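Local coordinates for protein FimX (Pseudomonas aeruginosa PAO1, PDB 3HV8) that belongs to the EAL-domain family and holds the ligand C2E in a pocket of its beta-alpha barrel-like fold, at residues F108-S113 with V140-E145; A169-F174 with L187-I192. All coordinates share one frame; numbering follows the deposited sequence. Where two conformers were deposited one is given.

In the fold
Interactions 1 and 2 are neighbouring pairings of one sheet, their centres about 8 Å apart. Along the chain they come in series: strands 105-110 and 139-144 pair in interaction 1, and strand 168-174 then joins strand 191-194 in interaction 2. The two inner strands, 139-144 and 168-174, are themselves parallel neighbours, and the probable hydrogen bond between Phe141 O and Ala170 N, at 2.8 Å, ties one contact to the other. Helices separate the strands of interaction 1, whereas a loop without helix links those of interaction 2. Both contacts reach C2E, so consecutive parallel strands of the EAL domain contribute to one ligand pocket.

Interaction 1: residues F108-S113 with V140-E145; sequences FVHLSS and VFQISE. With C2E (9,9'-[(2R,3R,3aS,5S,7aR,9R,10R,10aS,12S,14aR)-3,5,10,12-tetrahydroxy-5,12-dioxidooctahydro-2H,7H-difuro[3,2-d:3',2'-j][1,3,7,9,2,8]tetraoxadiphosphacyclododecine-2,9-diyl]bis(2-amino-1,9-dihydro-6H-purin-6-one)), chain B.
Two neighbours on the other strand converge on Val109 O: Gln142 N donates to it over 2.8 Å, while Phe141 CA makes a CA-H...O contact. The N-H of Gln142 is nearly straight to its acceptor (171°). Either side of this bond along the strands, Val109 N donates to Val140 O (2.8 Å) and Leu111 N to Gln142 O (2.9 Å), fixing a parallel register of Phe108 with Val140, Val109 with Phe141 and His110 with Gln142. The pair belongs to a beta-alpha-beta crossover, since helices 113-116 and 121-132 intervene.

Phe108, Val140, His110 and Gln142 share one face of the sheet. Val140 CB sits over the face of the Phe108 ring, 3.9 Å from its centroid, in a CH-pi contact. Gln142, modelled in two conformers, extends beyond CG (chi2 -174°) in the one described, and this reach carries NE2 over the centre of the His110 ring, 3.2 Å above its plane. Ring and amide planes are 47° apart, so this is no parallel stack. C2E C2A covers the opposite face, and water 1 lies in the ring plane, 2.6 Å from His110 ND1. Glu52 holds the Gln142 amide by a hydrogen bond and His110 NE2 by a weak one, consistent with the two side chains being placed together. Leu111 CD2 packs at 3.8 Å against CD1 of Phe141, whose side chain is on the face shared with Val109, beside helix 152-164.

Beyond the paired residues, water 2 bridges the diverging chains, donating to Leu111 O and accepting from Ser144 N. In this conformer the imidazole lies between the Gln142 amide and the ribose carbon C2A, and the amide behind it probably steadies the ring against the ligand.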
loop_
_atom_site.group_PDB
_atom_site.type_symbol
_atom_site.label_atom_id
_atom_site.label_comp_id
_atom_site.label_asym_id
_atom_site.label_seq_id
_atom_site.Cartn_x
_atom_site.Cartn_y
_atom_site.Cartn_z
ATOM N N PHE A 108 2.613 0.748 5.349
ATOM C CA PHE A 108 2.398 0.886 3.911
ATOM C C PHE A 108 1.117 1.673 3.704
ATOM O O PHE A 108 0.038 1.248 4.158
ATOM C CB PHE A 108 2.269 -0.498 3.259
ATOM C CG PHE A 108 3.572 -1.257 3.163
ATOM C CD1 PHE A 108 4.144 -1.503 1.917
ATOM C CD2 PHE A 108 4.210 -1.727 4.294
ATOM C CE1 PHE A 108 5.339 -2.205 1.808
ATOM C CE2 PHE A 108 5.408 -2.422 4.193
ATOM C CZ PHE A 108 5.969 -2.662 2.940
ATOM N N VAL A 109 1.228 2.835 3.056
ATOM C CA VAL A 109 0.118 3.771 2.957
ATOM C C VAL A 109 -0.187 4.058 1.499
ATOM O O VAL A 109 0.704 4.441 0.733
ATOM C CB VAL A 109 0.466 5.094 3.684
ATOM C CG1 VAL A 109 -0.634 6.144 3.482
ATOM C CG2 VAL A 109 0.732 4.838 5.163
ATOM N N HIS A 110 -1.443 3.887 1.105
ATOM C CA HIS A 110 -1.875 4.128 -0.263
ATOM C C HIS A 110 -1.884 5.606 -0.625
ATOM O O HIS A 110 -2.184 6.468 0.220
ATOM C CB HIS A 110 -3.298 3.605 -0.454
ATOM C CG HIS A 110 -3.410 2.115 -0.468
ATOM N ND1 HIS A 110 -3.033 1.351 -1.555
ATOM C CD2 HIS A 110 -3.876 1.247 0.458
ATOM C CE1 HIS A 110 -3.266 0.078 -1.292
ATOM N NE2 HIS A 110 -3.773 -0.013 -0.075
ATOM N N LEU A 111 -1.568 5.893 -1.887
ATOM C CA LEU A 111 -1.776 7.218 -2.465
ATOM C C LEU A 111 -2.732 7.121 -3.647
ATOM O O LEU A 111 -2.567 6.258 -4.527
ATOM C CB LEU A 111 -0.454 7.818 -2.941
ATOM C CG LEU A 111 0.538 8.145 -1.835
ATOM C CD1 LEU A 111 1.822 8.690 -2.474
ATOM C CD2 LEU A 111 -0.034 9.132 -0.798
ATOM N N SER A 112 -3.715 8.010 -3.702
ATOM C CA SER A 112 -4.565 8.106 -4.889
ATOM C C SER A 112 -3.824 8.803 -6.032
ATOM O O SER A 112 -2.798 9.457 -5.821
ATOM C CB SER A 112 -5.842 8.898 -4.576
ATOM O OG SER A 112 -5.531 10.264 -4.377
ATOM N N SER A 113 -4.358 8.678 -7.245
ATOM C CA SER A 113 -3.747 9.354 -8.383
ATOM C C SER A 113 -3.747 10.870 -8.203
ATOM O O SER A 113 -2.868 11.559 -8.717
ATOM C CB SER A 113 -4.452 8.969 -9.682
ATOM O OG SER A 113 -5.788 9.461 -9.687
ATOM N N VAL A 140 6.119 3.565 3.917
ATOM C CA VAL A 140 6.232 3.120 2.539
ATOM C C VAL A 140 4.974 3.542 1.807
ATOM O O VAL A 140 3.868 3.127 2.194
ATOM C CB VAL A 140 6.313 1.570 2.450
ATOM C CG1 VAL A 140 6.586 1.161 1.012
ATOM C CG2 VAL A 140 7.371 1.004 3.410
ATOM N N PHE A 141 5.111 4.352 0.765
ATOM C CA PHE A 141 3.941 4.808 0.001
ATOM C C PHE A 141 3.647 3.888 -1.166
ATOM O O PHE A 141 4.560 3.528 -1.926
ATOM C CB PHE A 141 4.131 6.254 -0.462
ATOM C CG PHE A 141 4.095 7.218 0.671
ATOM C CD1 PHE A 141 2.879 7.653 1.167
ATOM C CD2 PHE A 141 5.262 7.600 1.314
ATOM C CE1 PHE A 141 2.823 8.505 2.263
ATOM C CE2 PHE A 141 5.218 8.459 2.395
ATOM C CZ PHE A 141 3.992 8.909 2.875
ATOM N N GLN A 142 2.392 3.457 -1.265
ATOM C CA GLN A 142 1.985 2.522 -2.297
ATOM C C GLN A 142 1.252 3.247 -3.394
ATOM O O GLN A 142 0.352 4.054 -3.136
ATOM C CB GLN A 142 1.058 1.450 -1.718
ATOM C CG GLN A 142 1.623 0.737 -0.527
ATOM C CD GLN A 142 0.748 -0.410 -0.063
ATOM O OE1 GLN A 142 1.163 -1.567 -0.103
ATOM N NE2 GLN A 142 -0.468 -0.095 0.377
ATOM N N ILE A 143 1.646 2.939 -4.619
ATOM C CA ILE A 143 1.002 3.442 -5.803
ATOM C C ILE A 143 0.563 2.239 -6.639
ATOM O O ILE A 143 1.337 1.296 -6.808
ATOM C CB ILE A 143 2.044 4.276 -6.598
ATOM C CG1 ILE A 143 2.617 5.383 -5.701
ATOM C CG2 ILE A 143 1.431 4.832 -7.886
ATOM C CD1 ILE A 143 3.892 6.067 -6.245
ATOM N N SER A 144 -0.655 2.235 -7.169
ATOM C CA SER A 144 -1.085 1.132 -8.026
ATOM C C SER A 144 -0.301 1.119 -9.330
ATOM O O SER A 144 0.173 2.156 -9.810
ATOM C CB SER A 144 -2.591 1.209 -8.321
ATOM O OG SER A 144 -2.850 2.223 -9.284
ATOM N N GLU A 145 -0.187 -0.069 -9.903
ATOM C CA GLU A 145 0.467 -0.202 -11.194
ATOM C C GLU A 145 -0.206 0.676 -12.240
ATOM O O GLU A 145 0.472 1.337 -13.029
ATOM C CB GLU A 145 0.467 -1.653 -11.645
ATOM C CG GLU A 145 1.038 -1.840 -13.049
ATOM C CD GLU A 145 1.224 -3.301 -13.384
ATOM O OE1 GLU A 145 0.251 -3.965 -13.796
ATOM O OE2 GLU A 145 2.362 -3.787 -13.209
HETATM P P1 C2E B . -5.994 -2.987 -2.637
HETATM O O2P C2E B . -4.537 -3.237 -3.243
HETATM O O1P C2E B . -6.919 -3.834 -3.416
HETATM O "O5'" C2E B . -6.184 -3.495 -1.139
HETATM C "C5'" C2E B . -6.434 -4.900 -0.941
HETATM C "C4'" C2E B . -7.930 -5.248 -0.785
HETATM O "O4'" C2E B . -8.049 -6.666 -0.518
HETATM C "C3'" C2E B . -8.384 -4.553 0.493
HETATM O "O3'" C2E B . -9.736 -4.098 0.330
HETATM C "C2'" C2E B . -8.237 -5.635 1.589
HETATM O "O2'" C2E B . -9.149 -5.484 2.661
HETATM C "C1'" C2E B . -8.555 -6.898 0.788
HETATM N N9 C2E B . -7.961 -8.119 1.310
HETATM C C8 C2E B . -6.917 -8.226 2.199
HETATM N N7 C2E B . -6.545 -9.482 2.291
HETATM C C5 C2E B . -7.347 -10.235 1.482
HETATM C C6 C2E B . -7.417 -11.616 1.191
HETATM O O6 C2E B . -6.628 -12.439 1.658
HETATM N N1 C2E B . -8.378 -12.004 0.340
HETATM C C2 C2E B . -9.248 -11.120 -0.219
HETATM N N2 C2E B . -10.201 -11.594 -1.084
HETATM N N3 C2E B . -9.195 -9.835 0.042
HETATM C C4 C2E B . -8.259 -9.373 0.873
HETATM P P11 C2E B . -10.067 -2.605 0.831
HETATM O O21 C2E B . -11.608 -2.366 0.622
HETATM O O11 C2E B . -9.571 -2.383 2.204
HETATM O O5A C2E B . -9.211 -1.671 -0.123
HETATM C C5A C2E B . -9.487 -1.677 -1.530
HETATM C C4A C2E B . -8.677 -0.595 -2.241
HETATM O O4A C2E B . -9.044 0.690 -1.717
HETATM C C3A C2E B . -7.165 -0.687 -2.032
HETATM O O3A C2E B . -6.530 -1.540 -2.977
HETATM C C2A C2E B . -6.747 0.749 -2.352
HETATM O O2A C2E B . -6.769 0.971 -3.773
HETATM C C1A C2E B . -7.923 1.548 -1.777
HETATM N N91 C2E B . -7.584 1.975 -0.425
HETATM C C81 C2E B . -7.797 1.321 0.755
HETATM N N71 C2E B . -7.343 2.063 1.728
HETATM C C51 C2E B . -6.885 3.251 1.229
HETATM C C61 C2E B . -6.332 4.429 1.770
HETATM O O61 C2E B . -6.046 4.556 2.967
HETATM N N11 C2E B . -6.023 5.404 0.875
HETATM C C21 C2E B . -6.233 5.278 -0.472
HETATM N N21 C2E B . -5.853 6.291 -1.306
HETATM N N31 C2E B . -6.719 4.182 -0.992
HETATM C C41 C2E B . -7.058 3.190 -0.161
HETATM O O HOH W 1 -2.117 1.889 -3.959
HETATM O O HOH W 2 -2.367 4.643 -6.808
#

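Interaction 2: residues A169-F174 with L187-I192; sequences AAISQF and LTVQFI. With C2E (9,9'-[(2R,3R,3aS,5S,7aR,9R,10R,10aS,12S,14aR)-3,5,10,12-tetrahydroxy-5,12-dioxidooctahydro-2H,7H-difuro[3,2-d:3',2'-j][1,3,7,9,2,8]tetraoxadiphosphacyclododecine-2,9-diyl]bis(2-amino-1,9-dihydro-6H-purin-6-one)), chain B.
Ile171 reaches across to three residues of 187-192 as its side chain lengthens. Its CB touches Ile192 CD1 at 3.8 Å, and CG1 meets that same methyl and Val189 CG1. With CG1 anti to the carbonyl carbon (chi1 -54°) and a further turn at chi2, CD1 ends 4.0 Å from both Val189 CG1 and Leu187 CD1; Val189 is modelled in two conformers, one of which is described. Ile171 and Ile192 run side by side, while Leu187 and Val189 cross Ile171 at about a right angle. Further along, Ile192 CG2 lies over a face of the Phe174 ring, toward its rim, in a CH-pi contact, only 3.3 Å from Phe174 CG, which is close packing for two carbons.

Polar bonds set the register. Ile171 N donates to Phe191 O (3.2 Å), and Ala169 O accepts Gln190 N, with a weaker bond from Phe191 N. The bent Gln190 side chain returns its OE1 to Ala169 N, in the amide carbonyl plane, at 2.9 Å. That amide supplements the backbone bond, satisfying Ala169 N before regular strand pairing begins, while Ile171 and Ile192, on one face of the pair, pack with Leu187 and Val189 next to helix 145-150.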
loop_
_atom_site.group_PDB
_atom_site.type_symbol
_atom_site.label_atom_id
_atom_site.label_comp_id
_atom_site.label_asym_id
_atom_site.label_seq_id
_atom_site.Cartn_x
_atom_site.Cartn_y
_atom_site.Cartn_z
ATOM N N ALA A 169 8.902 3.456 -1.154
ATOM C CA ALA A 169 7.747 3.341 -2.030
ATOM C C ALA A 169 7.566 1.934 -2.576
ATOM O O ALA A 169 8.514 1.124 -2.620
ATOM C CB ALA A 169 7.811 4.372 -3.172
ATOM N N ALA A 170 6.333 1.650 -2.979
ATOM C CA ALA A 170 5.951 0.345 -3.496
ATOM C C ALA A 170 4.990 0.519 -4.645
ATOM O O ALA A 170 4.207 1.487 -4.669
ATOM C CB ALA A 170 5.268 -0.474 -2.411
ATOM N N ILE A 171 5.023 -0.402 -5.598
ATOM C CA ILE A 171 3.964 -0.488 -6.593
ATOM C C ILE A 171 3.102 -1.688 -6.253
ATOM O O ILE A 171 3.640 -2.781 -6.069
ATOM C CB ILE A 171 4.523 -0.674 -8.018
ATOM C CG1 ILE A 171 5.534 0.431 -8.341
ATOM C CG2 ILE A 171 3.371 -0.748 -9.040
ATOM C CD1 ILE A 171 4.977 1.819 -8.188
ATOM N N SER A 172 1.787 -1.500 -6.191
ATOM C CA SER A 172 0.869 -2.592 -5.910
ATOM C C SER A 172 0.093 -2.985 -7.160
ATOM O O SER A 172 0.156 -2.300 -8.190
ATOM C CB SER A 172 -0.097 -2.207 -4.803
ATOM O OG SER A 172 -0.884 -1.093 -5.179
ATOM N N GLN A 173 -0.629 -4.092 -7.070
ATOM C CA GLN A 173 -1.350 -4.658 -8.206
ATOM C C GLN A 173 -0.437 -4.881 -9.404
ATOM O O GLN A 173 -0.844 -4.777 -10.542
ATOM C CB GLN A 173 -2.580 -3.807 -8.553
ATOM C CG GLN A 173 -3.615 -3.804 -7.418
ATOM C CD GLN A 173 -4.700 -2.744 -7.572
ATOM O OE1 GLN A 173 -4.776 -2.051 -8.584
ATOM N NE2 GLN A 173 -5.538 -2.609 -6.555
ATOM N N PHE A 174 0.810 -5.243 -9.130
ATOM C CA PHE A 174 1.821 -5.362 -10.175
ATOM C C PHE A 174 1.632 -6.613 -11.022
ATOM O O PHE A 174 1.253 -7.687 -10.509
ATOM C CB PHE A 174 3.214 -5.406 -9.534
ATOM C CG PHE A 174 4.350 -5.465 -10.521
ATOM C CD1 PHE A 174 4.940 -4.301 -10.988
ATOM C CD2 PHE A 174 4.855 -6.702 -10.944
ATOM C CE1 PHE A 174 5.996 -4.350 -11.882
ATOM C CE2 PHE A 174 5.908 -6.759 -11.853
ATOM C CZ PHE A 174 6.479 -5.584 -12.318
ATOM N N LEU A 187 11.090 4.624 -11.805
ATOM C CA LEU A 187 10.591 4.919 -10.470
ATOM C C LEU A 187 11.586 4.503 -9.403
ATOM O O LEU A 187 12.445 3.656 -9.647
ATOM C CB LEU A 187 9.260 4.207 -10.246
ATOM C CG LEU A 187 8.217 4.494 -11.330
ATOM C CD1 LEU A 187 6.956 3.662 -11.140
ATOM C CD2 LEU A 187 7.879 5.990 -11.400
ATOM N N THR A 188 11.466 5.096 -8.222
ATOM C CA THR A 188 12.305 4.776 -7.077
ATOM C C THR A 188 11.421 3.985 -6.115
ATOM O O THR A 188 10.633 4.550 -5.353
ATOM C CB THR A 188 12.832 6.051 -6.415
ATOM O OG1 THR A 188 13.478 6.859 -7.417
ATOM C CG2 THR A 188 13.805 5.752 -5.313
ATOM N N VAL A 189 11.497 2.665 -6.205
ATOM C CA VAL A 189 10.654 1.816 -5.377
ATOM C C VAL A 189 11.460 0.627 -4.885
ATOM O O VAL A 189 12.349 0.123 -5.581
ATOM C CB VAL A 189 9.387 1.341 -6.122
ATOM C CG1 VAL A 189 8.507 2.522 -6.527
ATOM C CG2 VAL A 189 9.761 0.515 -7.336
ATOM N N GLN A 190 11.155 0.190 -3.675
ATOM C CA GLN A 190 11.884 -0.913 -3.070
ATOM C C GLN A 190 11.030 -2.173 -2.998
ATOM O O GLN A 190 11.574 -3.283 -2.980
ATOM C CB GLN A 190 12.365 -0.535 -1.673
ATOM C CG GLN A 190 13.366 0.631 -1.648
ATOM C CD GLN A 190 12.684 1.973 -1.668
ATOM O OE1 GLN A 190 11.493 2.080 -1.384
ATOM N NE2 GLN A 190 13.431 3.010 -2.023
ATOM N N PHE A 191 9.711 -2.015 -2.946
ATOM C CA PHE A 191 8.812 -3.161 -2.796
ATOM C C PHE A 191 7.895 -3.245 -3.998
ATOM O O PHE A 191 7.425 -2.210 -4.507
ATOM C CB PHE A 191 7.906 -3.026 -1.555
ATOM C CG PHE A 191 8.640 -2.902 -0.229
ATOM C CD1 PHE A 191 8.836 -4.012 0.591
ATOM C CD2 PHE A 191 9.041 -1.658 0.241
ATOM C CE1 PHE A 191 9.481 -3.875 1.829
ATOM C CE2 PHE A 191 9.673 -1.517 1.466
ATOM C CZ PHE A 191 9.890 -2.622 2.269
ATOM N N ILE A 192 7.568 -4.464 -4.417
ATOM C CA ILE A 192 6.596 -4.665 -5.484
ATOM C C ILE A 192 5.581 -5.691 -5.018
ATOM O O ILE A 192 5.943 -6.843 -4.683
ATOM C CB ILE A 192 7.261 -5.158 -6.789
ATOM C CG1 ILE A 192 8.277 -4.137 -7.329
ATOM C CG2 ILE A 192 6.203 -5.470 -7.830
ATOM C CD1 ILE A 192 7.632 -2.816 -7.830
HETATM P P1 C2E B . -5.994 -2.987 -2.637
HETATM O O2P C2E B . -4.537 -3.237 -3.243
HETATM O O1P C2E B . -6.919 -3.834 -3.416
HETATM O "O5'" C2E B . -6.184 -3.495 -1.139
HETATM C "C5'" C2E B . -6.434 -4.900 -0.941
HETATM C "C4'" C2E B . -7.930 -5.248 -0.785
HETATM O "O4'" C2E B . -8.049 -6.666 -0.518
HETATM C "C3'" C2E B . -8.384 -4.553 0.493
HETATM O "O3'" C2E B . -9.736 -4.098 0.330
HETATM C "C2'" C2E B . -8.237 -5.635 1.589
HETATM O "O2'" C2E B . -9.149 -5.484 2.661
HETATM C "C1'" C2E B . -8.555 -6.898 0.788
HETATM N N9 C2E B . -7.961 -8.119 1.310
HETATM C C8 C2E B . -6.917 -8.226 2.199
HETATM N N7 C2E B . -6.545 -9.482 2.291
HETATM C C5 C2E B . -7.347 -10.235 1.482
HETATM C C6 C2E B . -7.417 -11.616 1.191
HETATM O O6 C2E B . -6.628 -12.439 1.658
HETATM N N1 C2E B . -8.378 -12.004 0.340
HETATM C C2 C2E B . -9.248 -11.120 -0.219
HETATM N N2 C2E B . -10.201 -11.594 -1.084
HETATM N N3 C2E B . -9.195 -9.835 0.042
HETATM C C4 C2E B . -8.259 -9.373 0.873
HETATM P P11 C2E B . -10.067 -2.605 0.831
HETATM O O21 C2E B . -11.608 -2.366 0.622
HETATM O O11 C2E B . -9.571 -2.383 2.204
HETATM O O5A C2E B . -9.211 -1.671 -0.123
HETATM C C5A C2E B . -9.487 -1.677 -1.530
HETATM C C4A C2E B . -8.677 -0.595 -2.241
HETATM O O4A C2E B . -9.044 0.690 -1.717
HETATM C C3A C2E B . -7.165 -0.687 -2.032
HETATM O O3A C2E B . -6.530 -1.540 -2.977
HETATM C C2A C2E B . -6.747 0.749 -2.352
HETATM O O2A C2E B . -6.769 0.971 -3.773
HETATM C C1A C2E B . -7.923 1.548 -1.777
HETATM N N91 C2E B . -7.584 1.975 -0.425
HETATM C C81 C2E B . -7.797 1.321 0.755
HETATM N N71 C2E B . -7.343 2.063 1.728
HETATM C C51 C2E B . -6.885 3.251 1.229
HETATM C C61 C2E B . -6.332 4.429 1.770
HETATM O O61 C2E B . -6.046 4.556 2.967
HETATM N N11 C2E B . -6.023 5.404 0.875
HETATM C C21 C2E B . -6.233 5.278 -0.472
HETATM N N21 C2E B . -5.853 6.291 -1.306
HETATM N N31 C2E B . -6.719 4.182 -0.992
HETATM C C41 C2E B . -7.058 3.190 -0.161
#